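Local coordinates for protein myosin-17 (Arabidopsis thaliana, PDB 7KFL) that is a plant class XI myosin whose globular tail, the cargo-binding domain, probably links this actin-based motor to its cargo, at residues E279-Q282 against W283-A287; P235-L238 against V239-V242; A210-A213 against H214-S217; L163-I166 against Y167-R171. All blocks are in the same frame, centred on the assembly; numbering follows the deposited sequence.

In the fold
All four interactions are short helical stretches in the largely helical cargo-binding domain, each joining one turn to the next. Interaction 1 lies on helix 267-287, interaction 2 at the start of helix 236-260, interaction 3 on helix 205-231 and interaction 4 on the long helix 150-186. Interactions 1 and 3 touch, with centres about 15 Å apart: Gln216 NE2 makes a probable hydrogen bond of 3.2 Å to Glu279 OE2. Interactions 2 and 4 also touch, with centres about 12 Å apart. There Tyr167 CE2 meets Val242 CG2 at 3.3 Å, and Leu163 meets Leu238. Interactions 3 and 4 are furthest apart, about 28 Å between centres. No ligand or active site is involved.

Interaction 1 of 4, residues E279-Q282 against W283-A287; sequences ELEQ and WCIEA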
ATOM      1  N   GLU A 279     -11.216   6.741 -14.498  1.00 55.17           N
ATOM      2  CA  GLU A 279     -11.534   5.380 -13.986  1.00 55.66           C
ATOM      3  C   GLU A 279     -11.018   5.234 -12.548  1.00 55.60           C
ATOM      4  O   GLU A 279     -11.783   4.743 -11.692  1.00 55.40           O
ATOM      5  CB  GLU A 279     -10.917   4.302 -14.883  1.00 55.74           C
ATOM      6  CG  GLU A 279     -11.684   4.069 -16.170  1.00 56.48           C
ATOM      7  CD  GLU A 279     -12.908   3.174 -16.050  1.00 57.18           C
ATOM      8  OE1 GLU A 279     -13.081   2.533 -14.992  1.00 57.03           O
ATOM      9  OE2 GLU A 279     -13.684   3.114 -17.023  1.00 58.54           O
ATOM     10  N   LEU A 280      -9.769   5.643 -12.298  1.00 55.43           N
ATOM     11  CA  LEU A 280      -9.095   5.508 -10.979  1.00 55.26           C
ATOM     12  C   LEU A 280      -9.701   6.499  -9.978  1.00 56.38           C
ATOM     13  O   LEU A 280      -9.810   6.134  -8.793  1.00 57.00           O
ATOM     14  CB  LEU A 280      -7.590   5.736 -11.151  1.00 54.66           C
ATOM     15  CG  LEU A 280      -6.870   4.759 -12.079  1.00 54.33           C
ATOM     16  CD1 LEU A 280      -5.386   5.085 -12.151  1.00 53.60           C
ATOM     17  CD2 LEU A 280      -7.078   3.317 -11.638  1.00 54.45           C
ATOM     18  N   GLU A 281     -10.074   7.701 -10.430  1.00 57.51           N
ATOM     19  CA  GLU A 281     -10.782   8.715  -9.601  1.00 58.93           C
ATOM     20  C   GLU A 281     -12.115   8.120  -9.132  1.00 59.84           C
ATOM     21  O   GLU A 281     -12.427   8.246  -7.931  1.00 59.51           O
ATOM     22  CB  GLU A 281     -11.021  10.010 -10.382  1.00 59.89           C
ATOM     23  CG  GLU A 281     -11.459  11.172  -9.506  1.00 60.64           C
ATOM     24  CD  GLU A 281     -11.798  12.455 -10.247  1.00 61.93           C
ATOM     25  OE1 GLU A 281     -11.643  12.489 -11.487  1.00 62.86           O
ATOM     26  OE2 GLU A 281     -12.220  13.420  -9.579  1.00 63.01           O
ATOM     27  N   GLN A 282     -12.858   7.498 -10.056  1.00 60.92           N
ATOM     28  CA  GLN A 282     -14.176   6.854  -9.797  1.00 62.12           C
ATOM     29  C   GLN A 282     -14.015   5.774  -8.721  1.00 60.70           C
ATOM     30  O   GLN A 282     -14.867   5.719  -7.811  1.00 60.38           O
ATOM     31  CB  GLN A 282     -14.764   6.277 -11.088  1.00 63.75           C
ATOM     32  CG  GLN A 282     -15.561   7.289 -11.900  1.00 65.71           C
ATOM     33  CD  GLN A 282     -16.817   7.738 -11.191  1.00 68.27           C
ATOM     34  OE1 GLN A 282     -17.453   6.972 -10.468  1.00 69.63           O
ATOM     35  NE2 GLN A 282     -17.189   8.992 -11.394  1.00 69.91           N
ATOM     36  N   TRP A 283     -12.957   4.962  -8.820  1.00 58.77           N
ATOM     37  CA  TRP A 283     -12.614   3.903  -7.833  1.00 57.82           C
ATOM     38  C   TRP A 283     -12.407   4.521  -6.444  1.00 57.68           C
ATOM     39  O   TRP A 283     -12.872   3.914  -5.459  1.00 58.17           O
ATOM     40  CB  TRP A 283     -11.379   3.108  -8.273  1.00 56.67           C
ATOM     41  CG  TRP A 283     -10.981   2.074  -7.267  1.00 56.24           C
ATOM     42  CD1 TRP A 283     -11.342   0.759  -7.246  1.00 56.16           C
ATOM     43  CD2 TRP A 283     -10.185   2.292  -6.088  1.00 56.18           C
ATOM     44  NE1 TRP A 283     -10.808   0.139  -6.149  1.00 56.32           N
ATOM     45  CE2 TRP A 283     -10.097   1.054  -5.419  1.00 55.89           C
ATOM     46  CE3 TRP A 283      -9.538   3.405  -5.537  1.00 56.30           C
ATOM     47  CZ2 TRP A 283      -9.381   0.904  -4.232  1.00 56.11           C
ATOM     48  CZ3 TRP A 283      -8.832   3.256  -4.365  1.00 55.69           C
ATOM     49  CH2 TRP A 283      -8.758   2.021  -3.723  1.00 56.31           C
ATOM     50  N   CYS A 284     -11.715   5.663  -6.367  1.00 56.95           N
ATOM     51  CA  CYS A 284     -11.404   6.383  -5.102  1.00 57.12           C
ATOM     52  C   CYS A 284     -12.702   6.887  -4.458  1.00 58.42           C
ATOM     53  O   CYS A 284     -12.785   6.877  -3.212  1.00 58.81           O
ATOM     54  CB  CYS A 284     -10.444   7.548  -5.334  1.00 56.83           C
ATOM     55  SG  CYS A 284      -8.775   7.035  -5.825  1.00 54.90           S
ATOM     56  N   ILE A 285     -13.677   7.297  -5.276  1.00 59.57           N
ATOM     57  CA  ILE A 285     -14.999   7.819  -4.814  1.00 61.30           C
ATOM     58  C   ILE A 285     -15.838   6.645  -4.292  1.00 62.29           C
ATOM     59  O   ILE A 285     -16.430   6.784  -3.199  1.00 61.99           O
ATOM     60  CB  ILE A 285     -15.710   8.595  -5.943  1.00 61.67           C
ATOM     61  CG1 ILE A 285     -14.895   9.815  -6.385  1.00 61.56           C
ATOM     62  CG2 ILE A 285     -17.122   8.991  -5.534  1.00 62.59           C
ATOM     63  CD1 ILE A 285     -15.227  10.305  -7.776  1.00 61.81           C
ATOM     64  N   GLU A 286     -15.881   5.540  -5.048  1.00 63.00           N
ATOM     65  CA  GLU A 286     -16.642   4.305  -4.707  1.00 64.40           C
ATOM     66  C   GLU A 286     -16.067   3.694  -3.422  1.00 63.89           C
ATOM     67  O   GLU A 286     -16.862   3.387  -2.514  1.00 64.57           O
ATOM     68  CB  GLU A 286     -16.593   3.298  -5.861  1.00 65.37           C
ATOM     69  CG  GLU A 286     -17.442   3.695  -7.058  1.00 67.21           C
ATOM     70  CD  GLU A 286     -18.943   3.489  -6.908  1.00 69.63           C
ATOM     71  OE1 GLU A 286     -19.351   2.681  -6.045  1.00 71.69           O
ATOM     72  OE2 GLU A 286     -19.705   4.132  -7.661  1.00 70.51           O
ATOM     73  N   ALA A 287     -14.741   3.532  -3.359  1.00 63.40           N
ATOM     74  CA  ALA A 287     -13.994   2.995  -2.195  1.00 63.03           C
ATOM     75  C   ALA A 287     -14.218   3.887  -0.967  1.00 63.46           C
ATOM     76  O   ALA A 287     -14.281   3.338   0.147  1.00 62.53           O
ATOM     77  CB  ALA A 287     -12.525   2.883  -2.526  1.00 62.07           C
TER
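Ile285 lies back over the turn that carries Glu281. Its CG1 is 3.3 Å from Glu281 O, and its CD1 meets Glu281 CG at 4.2 Å. CG1 points opposite the carbonyl carbon and beside the backbone N (chi1 -62°). This swings the ethyl arm back along the helix to the preceding turn. Cys284 takes the same first-torsion position, and its SG stands 3.3 Å from Leu280 O. Glu286 folds in a similar way, with CG 3.4 Å from Gln282 O. These side chains rest on a regular alpha-helical ladder near the end of helix 267-287, in the DIL domain. Trp283 N bonds to Glu279 O, and Cys284 N to Leu280 O. Ile285 N reaches Glu281 O, and Glu286 N closes the series on Gln282 O at 2.9 Å, a bond bent only to 163°. Trp283 behaves differently. Its CG is anti to the backbone N (chi1 178°), and the ring leaves the turn instead of lying back on it. Cys284 SG sits at the edge of the indole, in its plane. Ala287 CB is 3.9 Å above one face, toward the rim. Further out, the rings of Phe243 and Phe247 from helix 236-260 meet Trp283, as does Leu222 of helix 205-231. Phe247 also packs on Leu280 and Cys284, while Trp296 meets Glu281 and Cys284. Glu279 takes a hydrogen bond from Gln216 and has a long, weak ion pair with Arg219.

Interaction 2 of 4, residues P235-L238 against V239-V242; sequences PPFL and VRKV
Lys241 lays its CE over one face of the Phe237 ring, 3.7 Å from the centroid. This is a CH-pi contact, displaced toward the rim at CZ. At chi1 175° the phenyl group stands opposite its own backbone N, while the lysine chain bends at chi2 (-38°) and passes over the ring. Arg240 comes to the same ring from another direction. Its NH2 is at the ring edge, 3.9 Å from Phe237 CD2, with the guanidinium plane almost perpendicular to the ring. NH1 is 3.6 Å from Pro236 CB. These three side chains form the partly exposed side of the turn. The other side is tightly packed and buried. Val239 sits against Leu226 and Met229 of helix 205-231, and Leu238 against Leu163 and Phe386. Val242 CG2 is 3.3 Å from Leu238 O. The turn opens helix 236-260, with Pro235 at the N-cap. The first i to i+4 bond, Val239 N to Pro235 O, is weak at 3.4 Å. The next, Arg240 N to Pro236 O, is short at 2.8 Å. Pro236, the first helical residue, suits its place, since an N-H there would have no partner in a preceding turn. Beyond the turn, Arg240 NH1 is hydrogen-bonded to Glu290 O. With an alanine here in place of Arg240, Glu290 O would probably lose this donor and the Pro236-Phe237 backbone its cover. The arginine thus does two jobs: one flat side packs over Phe237 CA, while NH1 still donates to Glu290 O.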
ATOM      1  N   PRO A 235      -8.243  -3.479   9.375  1.00 55.11           N
ATOM      2  CA  PRO A 235      -8.503  -2.141   9.907  1.00 55.41           C
ATOM      3  C   PRO A 235      -8.361  -1.089   8.809  1.00 55.70           C
ATOM      4  O   PRO A 235      -7.315  -1.005   8.170  1.00 55.11           O
ATOM      5  CB  PRO A 235      -7.457  -1.957  11.018  1.00 54.99           C
ATOM      6  CG  PRO A 235      -6.396  -3.001  10.726  1.00 54.33           C
ATOM      7  CD  PRO A 235      -7.127  -4.148  10.062  1.00 54.24           C
ATOM      8  N   PRO A 236      -9.409  -0.273   8.542  1.00 56.81           N
ATOM      9  CA  PRO A 236      -9.394   0.664   7.416  1.00 57.07           C
ATOM     10  C   PRO A 236      -8.076   1.443   7.269  1.00 57.37           C
ATOM     11  O   PRO A 236      -7.631   1.623   6.149  1.00 57.57           O
ATOM     12  CB  PRO A 236     -10.556   1.613   7.746  1.00 57.42           C
ATOM     13  CG  PRO A 236     -11.530   0.748   8.513  1.00 57.69           C
ATOM     14  CD  PRO A 236     -10.664  -0.205   9.310  1.00 57.21           C
ATOM     15  N   PHE A 237      -7.493   1.871   8.394  1.00 57.96           N
ATOM     16  CA  PHE A 237      -6.201   2.605   8.486  1.00 57.73           C
ATOM     17  C   PHE A 237      -5.121   1.885   7.666  1.00 56.23           C
ATOM     18  O   PHE A 237      -4.445   2.548   6.855  1.00 55.46           O
ATOM     19  CB  PHE A 237      -5.780   2.753   9.950  1.00 59.12           C
ATOM     20  CG  PHE A 237      -4.426   3.383  10.154  1.00 60.56           C
ATOM     21  CD1 PHE A 237      -3.272   2.613  10.116  1.00 61.00           C
ATOM     22  CD2 PHE A 237      -4.302   4.747  10.379  1.00 62.08           C
ATOM     23  CE1 PHE A 237      -2.026   3.192  10.294  1.00 61.69           C
ATOM     24  CE2 PHE A 237      -3.055   5.324  10.559  1.00 62.61           C
ATOM     25  CZ  PHE A 237      -1.919   4.546  10.520  1.00 62.81           C
ATOM     26  N   LEU A 238      -4.955   0.577   7.882  1.00 55.30           N
ATOM     27  CA  LEU A 238      -3.938  -0.254   7.177  1.00 54.86           C
ATOM     28  C   LEU A 238      -4.275  -0.340   5.685  1.00 54.17           C
ATOM     29  O   LEU A 238      -3.328  -0.372   4.880  1.00 52.71           O
ATOM     30  CB  LEU A 238      -3.870  -1.655   7.795  1.00 54.54           C
ATOM     31  CG  LEU A 238      -2.954  -1.819   9.008  1.00 54.75           C
ATOM     32  CD1 LEU A 238      -2.620  -3.288   9.227  1.00 54.80           C
ATOM     33  CD2 LEU A 238      -1.672  -1.012   8.860  1.00 54.93           C
ATOM     34  N   VAL A 239      -5.564  -0.380   5.335  1.00 54.48           N
ATOM     35  CA  VAL A 239      -6.036  -0.487   3.922  1.00 54.92           C
ATOM     36  C   VAL A 239      -5.774   0.852   3.217  1.00 54.58           C
ATOM     37  O   VAL A 239      -5.348   0.823   2.045  1.00 54.44           O
ATOM     38  CB  VAL A 239      -7.518  -0.908   3.845  1.00 55.97           C
ATOM     39  CG1 VAL A 239      -8.008  -0.989   2.407  1.00 56.47           C
ATOM     40  CG2 VAL A 239      -7.765  -2.229   4.560  1.00 56.31           C
ATOM     41  N   ARG A 240      -6.005   1.975   3.908  1.00 54.79           N
ATOM     42  CA  ARG A 240      -5.699   3.348   3.419  1.00 54.32           C
ATOM     43  C   ARG A 240      -4.226   3.435   3.000  1.00 54.62           C
ATOM     44  O   ARG A 240      -3.955   4.041   1.944  1.00 55.74           O
ATOM     45  CB  ARG A 240      -5.997   4.406   4.486  1.00 54.22           C
ATOM     46  CG  ARG A 240      -7.477   4.703   4.675  1.00 54.64           C
ATOM     47  CD  ARG A 240      -7.731   6.051   5.323  1.00 55.32           C
ATOM     48  NE  ARG A 240      -7.435   6.058   6.750  1.00 56.05           N
ATOM     49  CZ  ARG A 240      -8.213   5.543   7.703  1.00 56.68           C
ATOM     50  NH1 ARG A 240      -9.357   4.951   7.397  1.00 56.73           N
ATOM     51  NH2 ARG A 240      -7.835   5.610   8.967  1.00 57.46           N
ATOM     52  N   LYS A 241      -3.314   2.867   3.799  1.00 54.42           N
ATOM     53  CA  LYS A 241      -1.853   2.866   3.515  1.00 54.38           C
ATOM     54  C   LYS A 241      -1.595   2.105   2.211  1.00 52.92           C
ATOM     55  O   LYS A 241      -0.983   2.698   1.307  1.00 53.32           O
ATOM     56  CB  LYS A 241      -1.045   2.234   4.652  1.00 55.95           C
ATOM     57  CG  LYS A 241      -1.163   2.904   6.017  1.00 57.79           C
ATOM     58  CD  LYS A 241      -1.234   4.417   5.985  1.00 58.91           C
ATOM     59  CE  LYS A 241      -1.257   5.016   7.376  1.00 60.57           C
ATOM     60  NZ  LYS A 241      -1.093   6.489   7.357  1.00 62.02           N
ATOM     61  N   VAL A 242      -2.072   0.858   2.118  1.00 51.90           N
ATOM     62  CA  VAL A 242      -1.802  -0.071   0.977  1.00 51.23           C
ATOM     63  C   VAL A 242      -2.092   0.666  -0.334  1.00 50.19           C
ATOM     64  O   VAL A 242      -1.183   0.750  -1.182  1.00 50.01           O
ATOM     65  CB  VAL A 242      -2.622  -1.374   1.066  1.00 51.68           C
ATOM     66  CG1 VAL A 242      -2.386  -2.274  -0.139  1.00 52.00           C
ATOM     67  CG2 VAL A 242      -2.342  -2.149   2.343  1.00 52.32           C
TER

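Interaction 3 of 4, residues A210-A213 against H214-S217; sequences ALIA and HWQS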
ATOM      1  N   ALA A 210     -10.521  -0.680 -26.735  1.00 65.02           N
ATOM      2  CA  ALA A 210      -9.890  -1.952 -26.306  1.00 63.60           C
ATOM      3  C   ALA A 210      -8.721  -1.661 -25.358  1.00 62.47           C
ATOM      4  O   ALA A 210      -8.453  -2.505 -24.478  1.00 62.66           O
ATOM      5  CB  ALA A 210      -9.431  -2.746 -27.504  1.00 63.74           C
ATOM      6  N   LEU A 211      -8.055  -0.513 -25.539  1.00 61.11           N
ATOM      7  CA  LEU A 211      -6.915  -0.055 -24.700  1.00 59.71           C
ATOM      8  C   LEU A 211      -7.438   0.680 -23.458  1.00 58.87           C
ATOM      9  O   LEU A 211      -6.735   0.656 -22.433  1.00 59.15           O
ATOM     10  CB  LEU A 211      -5.995   0.836 -25.543  1.00 59.17           C
ATOM     11  CG  LEU A 211      -5.389   0.162 -26.776  1.00 59.33           C
ATOM     12  CD1 LEU A 211      -4.652   1.170 -27.643  1.00 59.00           C
ATOM     13  CD2 LEU A 211      -4.465  -0.980 -26.384  1.00 59.19           C
ATOM     14  N   ILE A 212      -8.622   1.297 -23.537  1.00 58.63           N
ATOM     15  CA  ILE A 212      -9.316   1.925 -22.370  1.00 58.71           C
ATOM     16  C   ILE A 212      -9.716   0.827 -21.372  1.00 57.61           C
ATOM     17  O   ILE A 212      -9.771   1.126 -20.164  1.00 57.31           O
ATOM     18  CB  ILE A 212     -10.533   2.764 -22.822  1.00 59.79           C
ATOM     19  CG1 ILE A 212     -10.107   4.002 -23.617  1.00 60.28           C
ATOM     20  CG2 ILE A 212     -11.413   3.139 -21.636  1.00 59.94           C
ATOM     21  CD1 ILE A 212      -9.687   5.180 -22.761  1.00 60.37           C
ATOM     22  N   ALA A 213      -9.987  -0.389 -21.862  1.00 56.85           N
ATOM     23  CA  ALA A 213     -10.398  -1.568 -21.061  1.00 55.98           C
ATOM     24  C   ALA A 213      -9.313  -1.918 -20.035  1.00 54.57           C
ATOM     25  O   ALA A 213      -9.660  -2.456 -18.968  1.00 54.94           O
ATOM     26  CB  ALA A 213     -10.688  -2.737 -21.972  1.00 56.41           C
ATOM     27  N   HIS A 214      -8.048  -1.625 -20.347  1.00 53.41           N
ATOM     28  CA  HIS A 214      -6.875  -1.901 -19.474  1.00 52.13           C
ATOM     29  C   HIS A 214      -6.986  -1.094 -18.175  1.00 51.59           C
ATOM     30  O   HIS A 214      -6.633  -1.642 -17.114  1.00 51.41           O
ATOM     31  CB  HIS A 214      -5.569  -1.636 -20.232  1.00 51.59           C
ATOM     32  CG  HIS A 214      -5.334  -2.589 -21.356  1.00 51.88           C
ATOM     33  ND1 HIS A 214      -5.747  -3.908 -21.301  1.00 52.04           N
ATOM     34  CD2 HIS A 214      -4.719  -2.433 -22.548  1.00 51.82           C
ATOM     35  CE1 HIS A 214      -5.403  -4.520 -22.416  1.00 52.25           C
ATOM     36  NE2 HIS A 214      -4.770  -3.638 -23.196  1.00 52.14           N
ATOM     37  N   TRP A 215      -7.463   0.152 -18.249  1.00 51.58           N
ATOM     38  CA  TRP A 215      -7.739   1.001 -17.057  1.00 51.65           C
ATOM     39  C   TRP A 215      -8.820   0.329 -16.206  1.00 51.97           C
ATOM     40  O   TRP A 215      -8.699   0.358 -14.967  1.00 52.78           O
ATOM     41  CB  TRP A 215      -8.153   2.421 -17.459  1.00 51.99           C
ATOM     42  CG  TRP A 215      -7.107   3.168 -18.226  1.00 52.11           C
ATOM     43  CD1 TRP A 215      -7.217   3.657 -19.494  1.00 52.77           C
ATOM     44  CD2 TRP A 215      -5.787   3.521 -17.775  1.00 52.10           C
ATOM     45  NE1 TRP A 215      -6.063   4.293 -19.863  1.00 52.38           N
ATOM     46  CE2 TRP A 215      -5.167   4.224 -18.831  1.00 52.20           C
ATOM     47  CE3 TRP A 215      -5.074   3.321 -16.587  1.00 51.87           C
ATOM     48  CZ2 TRP A 215      -3.868   4.719 -18.734  1.00 51.93           C
ATOM     49  CZ3 TRP A 215      -3.788   3.808 -16.492  1.00 51.51           C
ATOM     50  CH2 TRP A 215      -3.197   4.496 -17.554  1.00 51.97           C
ATOM     51  N   GLN A 216      -9.828  -0.257 -16.860  1.00 52.06           N
ATOM     52  CA  GLN A 216     -10.954  -0.974 -16.206  1.00 51.75           C
ATOM     53  C   GLN A 216     -10.440  -2.270 -15.564  1.00 51.33           C
ATOM     54  O   GLN A 216     -10.929  -2.608 -14.469  1.00 51.93           O
ATOM     55  CB  GLN A 216     -12.078  -1.217 -17.217  1.00 52.20           C
ATOM     56  CG  GLN A 216     -12.762   0.071 -17.661  1.00 52.25           C
ATOM     57  CD  GLN A 216     -13.727  -0.113 -18.808  1.00 52.29           C
ATOM     58  OE1 GLN A 216     -14.045  -1.227 -19.222  1.00 51.63           O
ATOM     59  NE2 GLN A 216     -14.207   1.002 -19.334  1.00 52.12           N
ATOM     60  N   SER A 217      -9.485  -2.960 -16.197  1.00 50.95           N
ATOM     61  CA  SER A 217      -8.839  -4.189 -15.659  1.00 51.45           C
ATOM     62  C   SER A 217      -8.146  -3.878 -14.325  1.00 51.58           C
ATOM     63  O   SER A 217      -8.248  -4.706 -13.394  1.00 52.09           O
ATOM     64  CB  SER A 217      -7.866  -4.784 -16.645  1.00 51.34           C
ATOM     65  OG  SER A 217      -8.498  -5.044 -17.887  1.00 52.16           O
TER
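His214 turns its imidazole back toward the preceding turn. CG is anti to the carbonyl carbon (chi1 -67°), which turns one face of the ring to Ala210 O. That oxygen stands 4.0 Å above the centre of the ring. Leu211 CD2 meets His214 CD2 at 4.1 Å. Trp215 has the same first torsion (chi1 -61°), and its CD1 comes within 3.7 Å of Ile212 O and 4.4 Å of Ile212 CD1. Gln216 also starts this way, but its chain then runs out straight to Glu279, which NE2 reaches by a hydrogen bond. Its CB is 3.2 Å from Ala213 O. The backbone underneath is irregular. His214 N has only a weak bond to Leu211 O, and Trp215 N a weak one to Ile212 O, both three residues back. Leu211 O also accepts a hydrogen bond from Tyr272 OH. The usual pattern resumes with Ser217 N to Ala213 O, 2.8 Å. His214 packs outward on Leu184 and Cys185 of helix 150-186, while Trp215 meets the Tyr272 ring. With a glycine at His214, a gap would probably open beside Leu211 and Leu184, and Ala210 O would lose the ring facing it. The arrangement is that of a kinked alpha helix: helix 205-231 packs here on both helix 150-186 and helix 267-287, and the N-H groups of residues 214 and 215 lack their i to i+4 bonds.

Interaction 4 of 4, residues L163-I166 against Y167-R171; sequences LEKI and YGMIR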
ATOM      1  N   LEU A 163       3.727  -8.575  10.731  1.00 49.55           N
ATOM      2  CA  LEU A 163       2.671  -7.642  10.251  1.00 49.46           C
ATOM      3  C   LEU A 163       3.220  -6.823   9.077  1.00 49.95           C
ATOM      4  O   LEU A 163       2.511  -6.694   8.059  1.00 50.88           O
ATOM      5  CB  LEU A 163       2.218  -6.726  11.393  1.00 49.51           C
ATOM      6  CG  LEU A 163       1.214  -5.640  11.002  1.00 49.74           C
ATOM      7  CD1 LEU A 163      -0.038  -6.247  10.392  1.00 49.93           C
ATOM      8  CD2 LEU A 163       0.849  -4.774  12.195  1.00 50.03           C
ATOM      9  N   GLU A 164       4.434  -6.290   9.222  1.00 50.57           N
ATOM     10  CA  GLU A 164       5.124  -5.471   8.190  1.00 50.66           C
ATOM     11  C   GLU A 164       5.385  -6.335   6.950  1.00 50.27           C
ATOM     12  O   GLU A 164       5.149  -5.839   5.837  1.00 51.78           O
ATOM     13  CB  GLU A 164       6.409  -4.876   8.767  1.00 51.96           C
ATOM     14  CG  GLU A 164       6.143  -3.766   9.772  1.00 52.99           C
ATOM     15  CD  GLU A 164       7.331  -3.339  10.615  1.00 53.98           C
ATOM     16  OE1 GLU A 164       8.449  -3.836  10.367  1.00 54.86           O
ATOM     17  OE2 GLU A 164       7.132  -2.509  11.526  1.00 54.91           O
ATOM     18  N   LYS A 165       5.830  -7.581   7.141  1.00 49.93           N
ATOM     19  CA  LYS A 165       6.100  -8.553   6.046  1.00 50.29           C
ATOM     20  C   LYS A 165       4.798  -8.872   5.300  1.00 50.10           C
ATOM     21  O   LYS A 165       4.803  -8.839   4.053  1.00 51.08           O
ATOM     22  CB  LYS A 165       6.719  -9.837   6.603  1.00 51.14           C
ATOM     23  CG  LYS A 165       6.926 -10.951   5.587  1.00 51.54           C
ATOM     24  CD  LYS A 165       7.815 -12.061   6.100  1.00 52.85           C
ATOM     25  CE  LYS A 165       7.803 -13.290   5.215  1.00 53.70           C
ATOM     26  NZ  LYS A 165       8.454 -13.036   3.910  1.00 54.01           N
ATOM     27  N   ILE A 166       3.735  -9.190   6.042  1.00 49.33           N
ATOM     28  CA  ILE A 166       2.398  -9.549   5.483  1.00 49.17           C
ATOM     29  C   ILE A 166       1.858  -8.341   4.704  1.00 49.14           C
ATOM     30  O   ILE A 166       1.545  -8.508   3.511  1.00 49.14           O
ATOM     31  CB  ILE A 166       1.448 -10.037   6.599  1.00 48.39           C
ATOM     32  CG1 ILE A 166       1.850 -11.432   7.087  1.00 48.38           C
ATOM     33  CG2 ILE A 166      -0.004 -10.003   6.145  1.00 48.15           C
ATOM     34  CD1 ILE A 166       1.304 -11.794   8.451  1.00 48.62           C
ATOM     35  N   TYR A 167       1.783  -7.168   5.343  1.00 49.01           N
ATOM     36  CA  TYR A 167       1.391  -5.882   4.704  1.00 48.63           C
ATOM     37  C   TYR A 167       2.159  -5.709   3.388  1.00 49.04           C
ATOM     38  O   TYR A 167       1.533  -5.398   2.359  1.00 49.67           O
ATOM     39  CB  TYR A 167       1.675  -4.692   5.622  1.00 48.17           C
ATOM     40  CG  TYR A 167       1.551  -3.351   4.946  1.00 47.96           C
ATOM     41  CD1 TYR A 167       2.622  -2.783   4.274  1.00 47.68           C
ATOM     42  CD2 TYR A 167       0.356  -2.651   4.965  1.00 48.41           C
ATOM     43  CE1 TYR A 167       2.512  -1.552   3.647  1.00 47.74           C
ATOM     44  CE2 TYR A 167       0.231  -1.416   4.347  1.00 48.35           C
ATOM     45  CZ  TYR A 167       1.311  -0.865   3.683  1.00 47.83           C
ATOM     46  OH  TYR A 167       1.180   0.345   3.067  1.00 47.82           O
ATOM     47  N   GLY A 168       3.482  -5.888   3.442  1.00 49.23           N
ATOM     48  CA  GLY A 168       4.395  -5.754   2.292  1.00 49.36           C
ATOM     49  C   GLY A 168       4.045  -6.714   1.168  1.00 49.64           C
ATOM     50  O   GLY A 168       4.125  -6.293   0.003  1.00 50.17           O
ATOM     51  N   MET A 169       3.667  -7.954   1.501  1.00 50.22           N
ATOM     52  CA  MET A 169       3.391  -9.044   0.522  1.00 50.85           C
ATOM     53  C   MET A 169       2.052  -8.798  -0.184  1.00 50.11           C
ATOM     54  O   MET A 169       1.996  -9.006  -1.411  1.00 50.15           O
ATOM     55  CB  MET A 169       3.375 -10.414   1.208  1.00 51.95           C
ATOM     56  CG  MET A 169       4.765 -10.975   1.433  1.00 52.58           C
ATOM     57  SD  MET A 169       4.827 -12.173   2.783  1.00 53.76           S
ATOM     58  CE  MET A 169       4.327 -13.665   1.926  1.00 53.56           C
ATOM     59  N   ILE A 170       1.019  -8.380   0.556  1.00 49.03           N
ATOM     60  CA  ILE A 170      -0.307  -7.988  -0.012  1.00 49.00           C
ATOM     61  C   ILE A 170      -0.072  -6.867  -1.033  1.00 48.04           C
ATOM     62  O   ILE A 170      -0.482  -7.031  -2.201  1.00 47.89           O
ATOM     63  CB  ILE A 170      -1.302  -7.575   1.095  1.00 49.45           C
ATOM     64  CG1 ILE A 170      -1.749  -8.781   1.928  1.00 50.29           C
ATOM     65  CG2 ILE A 170      -2.496  -6.833   0.511  1.00 49.65           C
ATOM     66  CD1 ILE A 170      -2.502  -8.422   3.195  1.00 50.50           C
ATOM     67  N   ARG A 171       0.579  -5.783  -0.602  1.00 47.01           N
ATOM     68  CA  ARG A 171       0.882  -4.587  -1.435  1.00 47.07           C
ATOM     69  C   ARG A 171       1.677  -5.006  -2.678  1.00 46.91           C
ATOM     70  O   ARG A 171       1.287  -4.605  -3.786  1.00 46.84           O
ATOM     71  CB  ARG A 171       1.657  -3.551  -0.614  1.00 46.63           C
ATOM     72  CG  ARG A 171       2.159  -2.356  -1.414  1.00 46.66           C
ATOM     73  CD  ARG A 171       3.232  -1.598  -0.659  1.00 46.84           C
ATOM     74  NE  ARG A 171       4.449  -2.388  -0.514  1.00 46.60           N
ATOM     75  CZ  ARG A 171       5.464  -2.091   0.289  1.00 46.48           C
ATOM     76  NH1 ARG A 171       5.430  -1.003   1.044  1.00 46.35           N
ATOM     77  NH2 ARG A 171       6.515  -2.889   0.336  1.00 46.83           N
TER
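Tyr167 N donates to Leu163 O at 2.9 Å, and Ile170 N to Ile166 O at 3.0 Å. Both bonds are nearly straight, the second at 170°. Gly168 N binds Glu164 O, and Met169 N binds Lys165 O, each at 2.9 Å. Together they make an unbroken run of alpha-helical bonds in helix 150-186, a long helix of the globular tail. Met169 N has a second, weak bond to Ile166 O. The side chains then sort themselves around this run. At chi1 169° the Tyr167 ring swings off the turn, away from its own N-H, and reaches helix 236-260 and the C-terminal part of the chain. It meets Phe386 edge to face and packs on Pro385, and its OH bonds weakly to Gln245. Gln245 also accepts a hydrogen bond from Arg171 NH1, so one amide oxygen serves two side chains of this helix. On another side, Met169 and Lys165 lie against each other. Met169 SD is 3.7 Å from Lys165 CG and 3.6 Å from Lys165 O, and the methionine chain bends at chi3 (84°). The lysine NZ stays near the sulfur, and its ion pair with Glu66 is long and weak. Ile65 of helix 53-65 packs on both Met169 and Ile166. Leu74 of helix 71-89 touches Ile166 and Ile170 together. Between these two isoleucines the contact is by methyl groups, with Ile166 CG2 4.2 Å from Ile170 CD1.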